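Local coordinates for ABC transporter, substrate binding protein (Aeropyrum pernix, PDB 3EAF), which probably captures a substrate outside the membrane for an ABC importer, and binds a magnesium ion, at residues L91-V95 against K114-F118; D98-Y102 against G317-K321; G140-L144 against L169-V173; N231-F235 against V251-P256; G234-R238 against I258-F262. All blocks are in the same frame, centred on the assembly; numbering follows the deposited sequence.

How the interactions relate
The five contacts fall into two groups, one at each sheet of this protein. Interactions 1 and 2, with centres about 9 Å apart, share the six-stranded sheet: strands 101-104 and 117-118 are neighbours in it, and F116 and F118 bond through their backbones to Y102. Interactions 3 and 4 reach the seven-stranded sheet, their centres about 19 Å apart, while interaction 5 starts from the same loop as interaction 4, shares F235 and one water with it, and lies about 9 Å away. In sequence the segments of interactions 1 and 2 alternate, and interactions 3, 4 and 5 fall between the halves of interaction 2, so the chain completes most of the second sheet before returning to the first.

Interaction 1 (L91-V95 against K114-F118); sequences LSDQV and KPFNF
K114 sends its CG away from its own carbonyl carbon (chi1 -55°), turns at chi2 (-68°) and then runs straight, laying its methylenes along S92 and delivering NZ to D93. The resulting salt bridge, K114 NZ to D93 OD1 at 3.1 Å, meets the carboxylate on its syn side but 33° out of its plane. Beneath the lysine, S92 is wedged in: its CB lies 3.6 Å from K114 CG and 3.4 Å from N117 ND2. Its OG is bonded back to E89 O within the helix. Deeper in, V95 CG2 packs at 4.1 Å from F116 CB, and V95 O sits over one face of the F116 ring. A water joins the backbones, donating to S92 O (2.8 Å) and accepting from F116 N (3.0 Å). A leucine in place of K114 would probably leave the D93 carboxylate without its mate across the contact. The segment 114-118 forms a type I turn from K114 to N117 and then strand 117-118, so helix 85-98 packs against the turn entering an outermost strand of the six-stranded sheet, an arrangement typical of the layered alpha/beta lobes of periplasmic binding proteins.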
# COMPACT_ATOMS: atom_id res chain seq x y z
N LEU A 91 -11.16 -7.05 11.10
CA LEU A 91 -11.72 -5.99 11.94
C LEU A 91 -12.73 -5.09 11.25
O LEU A 91 -13.42 -4.32 11.92
CB LEU A 91 -10.60 -5.14 12.54
CG LEU A 91 -9.70 -5.81 13.58
CD1 LEU A 91 -8.43 -5.00 13.76
CD2 LEU A 91 -10.43 -6.00 14.91
N SER A 92 -12.83 -5.17 9.93
CA SER A 92 -13.62 -4.20 9.17
C SER A 92 -15.09 -4.06 9.63
O SER A 92 -15.61 -2.94 9.68
CB SER A 92 -13.54 -4.48 7.66
OG SER A 92 -13.91 -5.82 7.36
N ASP A 93 -15.74 -5.17 9.97
CA ASP A 93 -17.14 -5.14 10.41
C ASP A 93 -17.24 -4.55 11.82
O ASP A 93 -18.18 -3.81 12.13
CB ASP A 93 -17.78 -6.54 10.39
CG ASP A 93 -18.24 -6.97 8.99
OD1 ASP A 93 -18.42 -6.12 8.09
OD2 ASP A 93 -18.45 -8.19 8.79
N GLN A 94 -16.25 -4.86 12.66
CA GLN A 94 -16.17 -4.33 14.02
C GLN A 94 -15.93 -2.81 14.05
O GLN A 94 -16.57 -2.10 14.83
CB GLN A 94 -15.10 -5.08 14.83
CG GLN A 94 -15.17 -4.83 16.35
CD GLN A 94 -16.51 -5.24 16.96
OE1 GLN A 94 -16.99 -6.35 16.73
NE2 GLN A 94 -17.10 -4.33 17.73
N VAL A 95 -15.03 -2.31 13.19
CA VAL A 95 -14.77 -0.86 13.13
C VAL A 95 -15.98 -0.06 12.64
O VAL A 95 -16.15 1.11 12.98
CB VAL A 95 -13.47 -0.49 12.33
CG1 VAL A 95 -12.27 -1.30 12.84
CG2 VAL A 95 -13.65 -0.68 10.84
N LYS A 114 -16.69 -1.65 2.94
CA LYS A 114 -16.77 -1.53 4.39
C LYS A 114 -16.78 -0.05 4.75
O LYS A 114 -15.86 0.68 4.38
CB LYS A 114 -15.61 -2.26 5.07
CG LYS A 114 -15.45 -3.73 4.68
CD LYS A 114 -16.60 -4.57 5.20
CE LYS A 114 -16.39 -6.05 4.91
NZ LYS A 114 -17.62 -6.85 5.15
N PRO A 115 -17.84 0.42 5.43
CA PRO A 115 -18.08 1.86 5.55
C PRO A 115 -16.98 2.70 6.22
O PRO A 115 -16.86 3.87 5.92
CB PRO A 115 -19.38 1.94 6.37
CG PRO A 115 -20.05 0.60 6.14
CD PRO A 115 -18.89 -0.36 6.12
N PHE A 116 -16.19 2.11 7.11
CA PHE A 116 -15.19 2.90 7.84
C PHE A 116 -13.75 2.68 7.39
O PHE A 116 -12.83 3.25 7.98
CB PHE A 116 -15.35 2.72 9.36
CG PHE A 116 -16.45 3.55 9.95
CD1 PHE A 116 -16.17 4.78 10.56
CD2 PHE A 116 -17.79 3.14 9.85
CE1 PHE A 116 -17.20 5.56 11.10
CE2 PHE A 116 -18.82 3.92 10.38
CZ PHE A 116 -18.53 5.14 11.00
N ASN A 117 -13.56 1.89 6.34
CA ASN A 117 -12.22 1.62 5.81
C ASN A 117 -11.87 2.46 4.59
O ASN A 117 -12.64 2.55 3.63
CB ASN A 117 -12.05 0.13 5.50
CG ASN A 117 -12.03 -0.73 6.76
OD1 ASN A 117 -10.97 -1.00 7.34
ND2 ASN A 117 -13.21 -1.13 7.21
N PHE A 118 -10.69 3.09 4.64
CA PHE A 118 -10.20 3.96 3.58
C PHE A 118 -8.70 3.71 3.38
O PHE A 118 -8.00 3.30 4.30
CB PHE A 118 -10.40 5.44 3.94
CG PHE A 118 -11.83 5.85 4.13
CD1 PHE A 118 -12.55 6.42 3.07
CD2 PHE A 118 -12.46 5.72 5.37
CE1 PHE A 118 -13.88 6.81 3.24
CE2 PHE A 118 -13.79 6.11 5.55
CZ PHE A 118 -14.50 6.67 4.49
O HOH W 1 -15.62 -0.65 8.02

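Interaction 2 (D98-Y102 against G317-K321); sequences DKITY and GEALK
T101 OG1 donates to G317 O at 2.9 Å, tilted 18° from the carbonyl plane. That oxygen also accepts the helical bond from K321 N, so two donors grip it. The T101 hydroxyl lies against L320 CB as well (OG1 to CB 3.5 Å). The CA of the same glycine makes a CH...O contact with K99 O at 3.3 Å, which leaves no room for a side chain on G317. K99 O is tied a second time, through a water that donates to it (2.8 Å) and accepts from G317 N (2.9 Å). Nearer solvent, K99 and E318 run alongside each other, but K99 NZ and E318 OE2 stay 4.1 Å apart, too far for a salt bridge.

The backbone carrying these groups is held in turn: K99, with positive phi, ends helix 85-98 in a Schellman motif, while T101 bonds through its backbone to I80 of strand 79-82 and to I78 just before it. K321 turns to form a salt bridge with E325, a ligand of the magnesium ion. Helix 317-326, over 200 residues later, thus packs back on the first lobe, as expected where the chain crosses repeatedly between two lobes in type I periplasmic binding proteins.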
# COMPACT_ATOMS: atom_id res chain seq x y z
N ASP A 98 -18.18 -0.00 15.77
CA ASP A 98 -17.56 0.91 16.72
C ASP A 98 -17.37 2.34 16.21
O ASP A 98 -17.00 3.23 16.99
CB ASP A 98 -16.22 0.35 17.19
CG ASP A 98 -16.38 -0.96 17.94
OD1 ASP A 98 -17.46 -1.17 18.54
OD2 ASP A 98 -15.43 -1.77 17.91
N LYS A 99 -17.61 2.55 14.92
CA LYS A 99 -17.50 3.86 14.28
C LYS A 99 -16.11 4.47 14.36
O LYS A 99 -15.95 5.65 14.70
CB LYS A 99 -18.56 4.84 14.83
CG LYS A 99 -19.99 4.37 14.68
CD LYS A 99 -20.94 5.56 14.71
CE LYS A 99 -22.27 5.23 15.36
NZ LYS A 99 -23.02 4.19 14.63
N ILE A 100 -15.10 3.65 14.06
CA ILE A 100 -13.70 4.08 14.08
C ILE A 100 -13.18 4.14 12.64
O ILE A 100 -13.18 3.11 11.93
CB ILE A 100 -12.82 3.12 14.94
CG1 ILE A 100 -13.29 3.14 16.41
CG2 ILE A 100 -11.33 3.47 14.82
CD1 ILE A 100 -12.55 2.16 17.33
N THR A 101 -12.77 5.33 12.19
CA THR A 101 -12.20 5.50 10.85
C THR A 101 -10.86 4.75 10.75
O THR A 101 -9.97 4.95 11.58
CB THR A 101 -12.02 7.00 10.48
OG1 THR A 101 -13.29 7.59 10.21
CG2 THR A 101 -11.14 7.17 9.24
N TYR A 102 -10.74 3.89 9.75
CA TYR A 102 -9.60 2.98 9.66
C TYR A 102 -8.89 3.18 8.33
O TYR A 102 -9.43 2.86 7.27
CB TYR A 102 -10.09 1.53 9.80
CG TYR A 102 -9.07 0.58 10.40
CD1 TYR A 102 -9.16 0.19 11.73
CD2 TYR A 102 -8.03 0.06 9.63
CE1 TYR A 102 -8.24 -0.68 12.30
CE2 TYR A 102 -7.09 -0.82 10.20
CZ TYR A 102 -7.21 -1.18 11.53
OH TYR A 102 -6.30 -2.03 12.10
N GLY A 317 -15.39 9.43 15.07
CA GLY A 317 -15.00 8.67 13.88
C GLY A 317 -15.98 8.75 12.72
O GLY A 317 -15.59 8.71 11.56
N GLU A 318 -17.27 8.86 13.05
CA GLU A 318 -18.33 9.01 12.06
C GLU A 318 -18.27 10.36 11.32
O GLU A 318 -18.58 10.43 10.13
CB GLU A 318 -19.70 8.83 12.71
CG GLU A 318 -20.86 8.81 11.73
CD GLU A 318 -22.17 8.44 12.40
OE1 GLU A 318 -22.63 9.20 13.28
OE2 GLU A 318 -22.73 7.38 12.04
N ALA A 319 -17.88 11.42 12.03
CA ALA A 319 -17.68 12.72 11.40
C ALA A 319 -16.53 12.64 10.40
O ALA A 319 -16.59 13.22 9.32
CB ALA A 319 -17.41 13.80 12.45
N LEU A 320 -15.48 11.90 10.77
CA LEU A 320 -14.31 11.70 9.91
C LEU A 320 -14.65 10.86 8.67
O LEU A 320 -14.22 11.21 7.56
CB LEU A 320 -13.16 11.06 10.69
CG LEU A 320 -12.50 11.92 11.78
CD1 LEU A 320 -11.50 11.10 12.58
CD2 LEU A 320 -11.81 13.15 11.19
N LYS A 321 -15.40 9.78 8.86
CA LYS A 321 -15.85 8.93 7.73
C LYS A 321 -16.64 9.74 6.70
O LYS A 321 -16.40 9.62 5.50
CB LYS A 321 -16.72 7.75 8.20
CG LYS A 321 -17.78 7.32 7.15
CD LYS A 321 -18.40 6.00 7.45
CE LYS A 321 -19.90 5.98 7.17
NZ LYS A 321 -20.30 6.26 5.76
O HOH W 2 -15.81 7.28 16.96

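Interaction 3 (G140-L144 against L169-V173); sequences GQGKL and LGLQV
L144 N donates to Q172 O at 2.7 Å, the shortest of three backbone bonds that join strands 142-148 and 171-178 as parallel neighbours. With the helices between them in sequence, the two strands form a beta-alpha-beta unit, the repeating element of an alpha/beta sheet, and 171-178 is an outermost strand of that sheet within the chain. The register pairs G142 with L171, K143 with Q172 and L144 with V173. G142 works both ways: its N donates to G170 O at 3.2 Å and its O accepts from Q172 N at 3.0 Å, the latter bond nearly straight at 165°. Over residues 142-144 and 171-173 the two directions lie 37° apart.

On one face, L144 CD2 meets L171 CD1 at 4.0 Å and V173 CG2 at 4.3 Å. With CG opposite the backbone N (chi1 174°), L144 brings its side chain up to both partners. L132 of helix 124-139 touches both leucines from outside, so this side belongs to the packing between sheet and helix. K143 and Q172 lie on the other face, exposed. The opposite edge of strand 142-148 is occupied too, since K143 bonds through its backbone to D201 and Y202; the pair is therefore one step in a wider sheet.

Where the strands begin, G170 adopts positive phi, and its CA faces Q141 so closely that a side chain there would run into Q141 CG. The Q141 side chain lies against G170, just before the second strand, with its CB 3.1 Å from G170 O.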
# COMPACT_ATOMS: atom_id res chain seq x y z
N GLY A 140 4.02 -6.79 -25.18
CA GLY A 140 3.19 -7.69 -25.97
C GLY A 140 2.40 -8.69 -25.14
O GLY A 140 2.62 -8.85 -23.93
N GLN A 141 1.48 -9.38 -25.81
CA GLN A 141 0.75 -10.48 -25.21
C GLN A 141 1.73 -11.62 -24.92
O GLN A 141 2.77 -11.72 -25.56
CB GLN A 141 -0.39 -10.91 -26.13
CG GLN A 141 -1.42 -9.80 -26.33
CD GLN A 141 -2.53 -10.12 -27.32
OE1 GLN A 141 -2.67 -11.26 -27.79
NE2 GLN A 141 -3.33 -9.11 -27.64
N GLY A 142 1.41 -12.44 -23.92
CA GLY A 142 2.32 -13.50 -23.53
C GLY A 142 1.90 -14.29 -22.31
O GLY A 142 0.78 -14.14 -21.81
N LYS A 143 2.81 -15.12 -21.83
CA LYS A 143 2.56 -16.05 -20.74
C LYS A 143 2.91 -15.44 -19.39
O LYS A 143 3.96 -14.80 -19.25
CB LYS A 143 3.35 -17.33 -20.97
CG LYS A 143 2.89 -18.13 -22.20
CD LYS A 143 3.74 -19.38 -22.38
CE LYS A 143 3.23 -20.23 -23.54
NZ LYS A 143 2.04 -21.07 -23.14
N LEU A 144 2.05 -15.68 -18.41
CA LEU A 144 2.18 -15.08 -17.08
C LEU A 144 2.14 -16.12 -15.97
O LEU A 144 1.20 -16.90 -15.88
CB LEU A 144 1.07 -14.03 -16.87
CG LEU A 144 0.87 -13.33 -15.52
CD1 LEU A 144 2.08 -12.50 -15.12
CD2 LEU A 144 -0.40 -12.47 -15.53
N LEU A 169 -6.61 -8.97 -21.14
CA LEU A 169 -5.38 -8.19 -21.21
C LEU A 169 -4.37 -8.80 -22.18
O LEU A 169 -3.29 -8.25 -22.39
CB LEU A 169 -4.74 -8.06 -19.82
CG LEU A 169 -5.48 -7.37 -18.66
CD1 LEU A 169 -4.71 -7.55 -17.36
CD2 LEU A 169 -5.72 -5.89 -18.94
N GLY A 170 -4.72 -9.94 -22.76
CA GLY A 170 -3.82 -10.67 -23.65
C GLY A 170 -2.76 -11.48 -22.91
O GLY A 170 -1.69 -11.76 -23.46
N LEU A 171 -3.06 -11.86 -21.67
CA LEU A 171 -2.13 -12.62 -20.86
C LEU A 171 -2.68 -14.00 -20.52
O LEU A 171 -3.81 -14.12 -20.03
CB LEU A 171 -1.76 -11.85 -19.58
CG LEU A 171 -1.06 -10.49 -19.74
CD1 LEU A 171 -0.95 -9.77 -18.40
CD2 LEU A 171 0.30 -10.62 -20.39
N GLN A 172 -1.89 -15.03 -20.81
CA GLN A 172 -2.24 -16.41 -20.47
C GLN A 172 -1.56 -16.78 -19.17
O GLN A 172 -0.33 -16.85 -19.11
CB GLN A 172 -1.84 -17.37 -21.62
CG GLN A 172 -1.55 -18.83 -21.20
CD GLN A 172 -2.79 -19.69 -20.93
OE1 GLN A 172 -3.94 -19.30 -21.18
NE2 GLN A 172 -2.55 -20.90 -20.41
N VAL A 173 -2.36 -17.01 -18.13
CA VAL A 173 -1.83 -17.46 -16.84
C VAL A 173 -1.42 -18.92 -16.96
O VAL A 173 -2.27 -19.79 -17.21
CB VAL A 173 -2.87 -17.27 -15.70
CG1 VAL A 173 -2.40 -17.93 -14.40
CG2 VAL A 173 -3.17 -15.79 -15.47

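Interaction 4 (N231-F235 against V251-P256); sequences NVWGF and VFGISP
F235 lays its ring over the backbone of strand 251-255, which is possible because G253 carries no side chain there: a CB at G253 would strike F235 CD2. With CG anti to the backbone N (chi1 -169°), the ring turns one face to G253, whose CA lies 3.9 Å from the ring centroid and 29° off the normal, a CH-pi contact. V251 comes to the same ring obliquely, its CG1 3.6 Å from F235 CE1. I355 and T230 border this phenylalanine from the adjoining strands.

At the other end, V232 and P256 meet at about a right angle, V232 CG2 touching P256 CD at 3.8 Å. Next to them V232 CA approaches I254 O at 3.1 Å in a CH...O contact. The bend carrying V232 is shaped by an Asx turn at N231, whose OD1 accepts from W233 N at 3.2 Å, with the donor well above the carbonyl plane. N231 is itself held by Y154 and by the carbonyls of C205 and N207.

Direct contact is thus left to apolar groups and weak CH donors, and one water supplies the stronger polar link, donating to F235 O (2.9 Å) and I254 O (2.7 Å). The chemistry implies that this buried meeting of loop and strand depends on close fit, with the water donating to a carbonyl on each side of the contact.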
# COMPACT_ATOMS: atom_id res chain seq x y z
N ASN A 231 3.86 -6.19 -6.82
CA ASN A 231 2.98 -5.29 -6.11
C ASN A 231 3.79 -4.19 -5.41
O ASN A 231 5.01 -4.30 -5.29
CB ASN A 231 2.12 -6.06 -5.12
CG ASN A 231 2.90 -6.52 -3.91
OD1 ASN A 231 2.76 -5.96 -2.84
ND2 ASN A 231 3.73 -7.57 -4.08
N VAL A 232 3.09 -3.15 -4.96
CA VAL A 232 3.70 -1.97 -4.34
C VAL A 232 4.68 -2.27 -3.17
O VAL A 232 5.71 -1.61 -3.04
CB VAL A 232 2.63 -0.90 -3.93
CG1 VAL A 232 1.58 -1.48 -2.97
CG2 VAL A 232 3.29 0.36 -3.35
N TRP A 233 4.35 -3.27 -2.35
CA TRP A 233 5.18 -3.62 -1.19
C TRP A 233 6.37 -4.52 -1.54
O TRP A 233 7.15 -4.88 -0.66
CB TRP A 233 4.33 -4.27 -0.08
CG TRP A 233 3.19 -3.41 0.42
CD1 TRP A 233 1.86 -3.58 0.16
CD2 TRP A 233 3.29 -2.24 1.24
NE1 TRP A 233 1.12 -2.60 0.78
CE2 TRP A 233 1.97 -1.76 1.45
CE3 TRP A 233 4.35 -1.55 1.84
CZ2 TRP A 233 1.69 -0.63 2.22
CZ3 TRP A 233 4.07 -0.42 2.61
CH2 TRP A 233 2.75 0.03 2.79
N GLY A 234 6.53 -4.84 -2.82
CA GLY A 234 7.56 -5.80 -3.26
C GLY A 234 8.77 -5.19 -3.94
O GLY A 234 9.71 -5.90 -4.33
N PHE A 235 8.76 -3.86 -4.06
CA PHE A 235 9.73 -3.12 -4.86
C PHE A 235 9.86 -1.71 -4.31
O PHE A 235 8.85 -1.05 -4.05
CB PHE A 235 9.24 -3.05 -6.31
CG PHE A 235 10.27 -2.56 -7.30
CD1 PHE A 235 11.07 -3.46 -8.00
CD2 PHE A 235 10.41 -1.19 -7.57
CE1 PHE A 235 12.01 -3.01 -8.93
CE2 PHE A 235 11.34 -0.73 -8.50
CZ PHE A 235 12.14 -1.65 -9.19
N VAL A 251 12.99 -5.91 -14.10
CA VAL A 251 12.06 -5.87 -12.96
C VAL A 251 11.31 -4.54 -12.92
O VAL A 251 11.89 -3.48 -13.16
CB VAL A 251 12.77 -6.13 -11.60
CG1 VAL A 251 11.74 -6.28 -10.47
CG2 VAL A 251 13.66 -7.38 -11.65
N PHE A 252 10.02 -4.62 -12.61
CA PHE A 252 9.18 -3.44 -12.52
C PHE A 252 8.39 -3.45 -11.21
O PHE A 252 7.95 -4.51 -10.76
CB PHE A 252 8.21 -3.39 -13.71
CG PHE A 252 8.89 -3.21 -15.05
CD1 PHE A 252 9.08 -1.93 -15.58
CD2 PHE A 252 9.33 -4.31 -15.78
CE1 PHE A 252 9.71 -1.76 -16.81
CE2 PHE A 252 9.97 -4.15 -17.01
CZ PHE A 252 10.16 -2.87 -17.53
N GLY A 253 8.22 -2.28 -10.62
CA GLY A 253 7.44 -2.13 -9.40
C GLY A 253 6.27 -1.21 -9.62
O GLY A 253 6.36 -0.23 -10.36
N ILE A 254 5.15 -1.54 -8.98
CA ILE A 254 3.98 -0.67 -9.00
C ILE A 254 4.07 0.26 -7.79
O ILE A 254 4.54 -0.15 -6.72
CB ILE A 254 2.67 -1.49 -8.93
CG1 ILE A 254 2.57 -2.45 -10.12
CG2 ILE A 254 1.44 -0.58 -8.85
CD1 ILE A 254 1.47 -3.51 -9.98
N SER A 255 3.63 1.50 -7.95
CA SER A 255 3.43 2.40 -6.82
C SER A 255 2.39 3.45 -7.15
O SER A 255 2.52 4.14 -8.16
CB SER A 255 4.74 3.07 -6.41
OG SER A 255 4.52 3.97 -5.33
N PRO A 256 1.35 3.57 -6.32
CA PRO A 256 0.39 4.68 -6.44
C PRO A 256 0.98 6.05 -6.04
O PRO A 256 0.37 7.09 -6.31
CB PRO A 256 -0.73 4.29 -5.46
CG PRO A 256 -0.51 2.82 -5.16
CD PRO A 256 0.98 2.65 -5.23
O HOH W 3 7.12 0.21 -5.98

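Interaction 5 (G234-R238 against I258-F262); sequences GFDER and IYPMF
Y259 brings its hydroxyl to the edge of the F235 ring, in the ring plane, with OH 3.4 Å from F235 CD2. Here two loops meet that follow the parallel strands 227-230 and 251-255 of an alpha/beta sheet, and the first of them leads into helix 239-243 through a capping bond from R238 N to D236. The tight side of the contact is this buried pair: the tyrosine comes in roughly perpendicular to the phenylalanine side chain, I355 and L363 pack on both, and Y259 OH donates at 2.7 Å to the water that also serves F235 O.

E237 links that interior to the looser side. Its chain bends at chi2 (88°), which swings the carboxylate alongside the tyrosine, the two planes 38° apart. E237 OE2 lies 3.7 Å from P260 CD and accepts from a water at 2.6 Å that in turn accepts from M261 N; L288 N supplies a further bond to the same oxygen. An alanine at E237 would probably leave this water and L288 N without their acceptor and open a gap beside Y259. Outermost is M261, a selenomethionine largely exposed to solvent, whose CE rests 3.6 Å from E237 CG in a mere touch.

Behind the contact the first loop is stiffened by its own polar grip. R238 holds D236 side-on, with D236 OD2 also paired with R289. D236 OD1 takes two donors, R238 N and NE, while R238 NH2 reaches D236 OD2 at 2.7 Å, within 1° of the guanidinium plane.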
# COMPACT_ATOMS: atom_id res chain seq x y z
N GLY A 234 6.53 -4.84 -2.82
CA GLY A 234 7.56 -5.80 -3.26
C GLY A 234 8.77 -5.19 -3.94
O GLY A 234 9.71 -5.90 -4.33
N PHE A 235 8.76 -3.86 -4.06
CA PHE A 235 9.73 -3.12 -4.86
C PHE A 235 9.86 -1.71 -4.31
O PHE A 235 8.85 -1.05 -4.05
CB PHE A 235 9.24 -3.05 -6.31
CG PHE A 235 10.27 -2.56 -7.30
CD1 PHE A 235 11.07 -3.46 -8.00
CD2 PHE A 235 10.41 -1.19 -7.57
CE1 PHE A 235 12.01 -3.01 -8.93
CE2 PHE A 235 11.34 -0.73 -8.50
CZ PHE A 235 12.14 -1.65 -9.19
N ASP A 236 11.10 -1.27 -4.10
CA ASP A 236 11.39 0.13 -3.73
C ASP A 236 12.85 0.46 -4.01
O ASP A 236 13.51 -0.26 -4.78
CB ASP A 236 10.96 0.48 -2.27
CG ASP A 236 11.68 -0.36 -1.20
OD1 ASP A 236 12.93 -0.46 -1.24
OD2 ASP A 236 11.00 -0.90 -0.30
N GLU A 237 13.35 1.52 -3.38
CA GLU A 237 14.71 2.05 -3.61
C GLU A 237 15.82 1.02 -3.35
O GLU A 237 16.92 1.15 -3.90
CB GLU A 237 14.95 3.30 -2.75
CG GLU A 237 14.06 4.50 -3.10
CD GLU A 237 12.74 4.52 -2.35
OE1 GLU A 237 12.37 3.49 -1.72
OE2 GLU A 237 12.06 5.56 -2.36
N ARG A 238 15.53 0.01 -2.52
CA ARG A 238 16.50 -1.04 -2.17
C ARG A 238 16.61 -2.14 -3.22
O ARG A 238 17.56 -2.93 -3.21
CB ARG A 238 16.12 -1.68 -0.83
CG ARG A 238 16.30 -0.76 0.38
CD ARG A 238 15.61 -1.34 1.60
NE ARG A 238 14.15 -1.37 1.42
CZ ARG A 238 13.27 -1.81 2.32
NH1 ARG A 238 13.69 -2.29 3.49
NH2 ARG A 238 11.98 -1.79 2.05
N ILE A 258 4.43 8.73 -5.78
CA ILE A 258 5.73 9.12 -6.32
C ILE A 258 6.84 8.86 -5.29
O ILE A 258 6.65 9.08 -4.09
CB ILE A 258 5.71 10.62 -6.79
CG1 ILE A 258 6.83 10.90 -7.80
CG2 ILE A 258 5.77 11.60 -5.61
CD1 ILE A 258 6.72 10.11 -9.12
N TYR A 259 7.98 8.34 -5.75
CA TYR A 259 9.13 8.13 -4.89
C TYR A 259 9.76 9.49 -4.61
O TYR A 259 9.72 10.36 -5.49
CB TYR A 259 10.21 7.28 -5.57
CG TYR A 259 9.94 5.80 -5.74
CD1 TYR A 259 8.64 5.28 -5.76
CD2 TYR A 259 11.00 4.91 -5.92
CE1 TYR A 259 8.41 3.92 -5.95
CE2 TYR A 259 10.79 3.56 -6.10
CZ TYR A 259 9.49 3.07 -6.12
OH TYR A 259 9.31 1.73 -6.30
N PRO A 260 10.35 9.68 -3.41
CA PRO A 260 11.08 10.94 -3.17
C PRO A 260 12.11 11.29 -4.26
O PRO A 260 12.22 12.45 -4.64
CB PRO A 260 11.76 10.69 -1.81
CG PRO A 260 10.86 9.73 -1.12
CD PRO A 260 10.35 8.81 -2.22
N MSE A 261 12.84 10.29 -4.78
CA MSE A 261 13.85 10.51 -5.83
C MSE A 261 13.30 11.03 -7.17
O MSE A 261 14.06 11.58 -7.98
CB MSE A 261 14.66 9.23 -6.08
CG MSE A 261 13.82 8.03 -6.52
SE MSE A 261 14.89 6.48 -7.04
CE MSE A 261 16.08 6.30 -5.52
N PHE A 262 12.00 10.85 -7.42
CA PHE A 262 11.36 11.42 -8.62
C PHE A 262 10.49 12.63 -8.27
O PHE A 262 9.75 13.15 -9.11
CB PHE A 262 10.50 10.36 -9.34
CG PHE A 262 11.23 9.08 -9.68
CD1 PHE A 262 12.43 9.11 -10.38
CD2 PHE A 262 10.70 7.85 -9.31
CE1 PHE A 262 13.11 7.93 -10.69
CE2 PHE A 262 11.36 6.66 -9.62
CZ PHE A 262 12.57 6.70 -10.31
O HOH W 3 7.12 0.21 -5.98
O HOH W 4 13.15 7.74 -3.39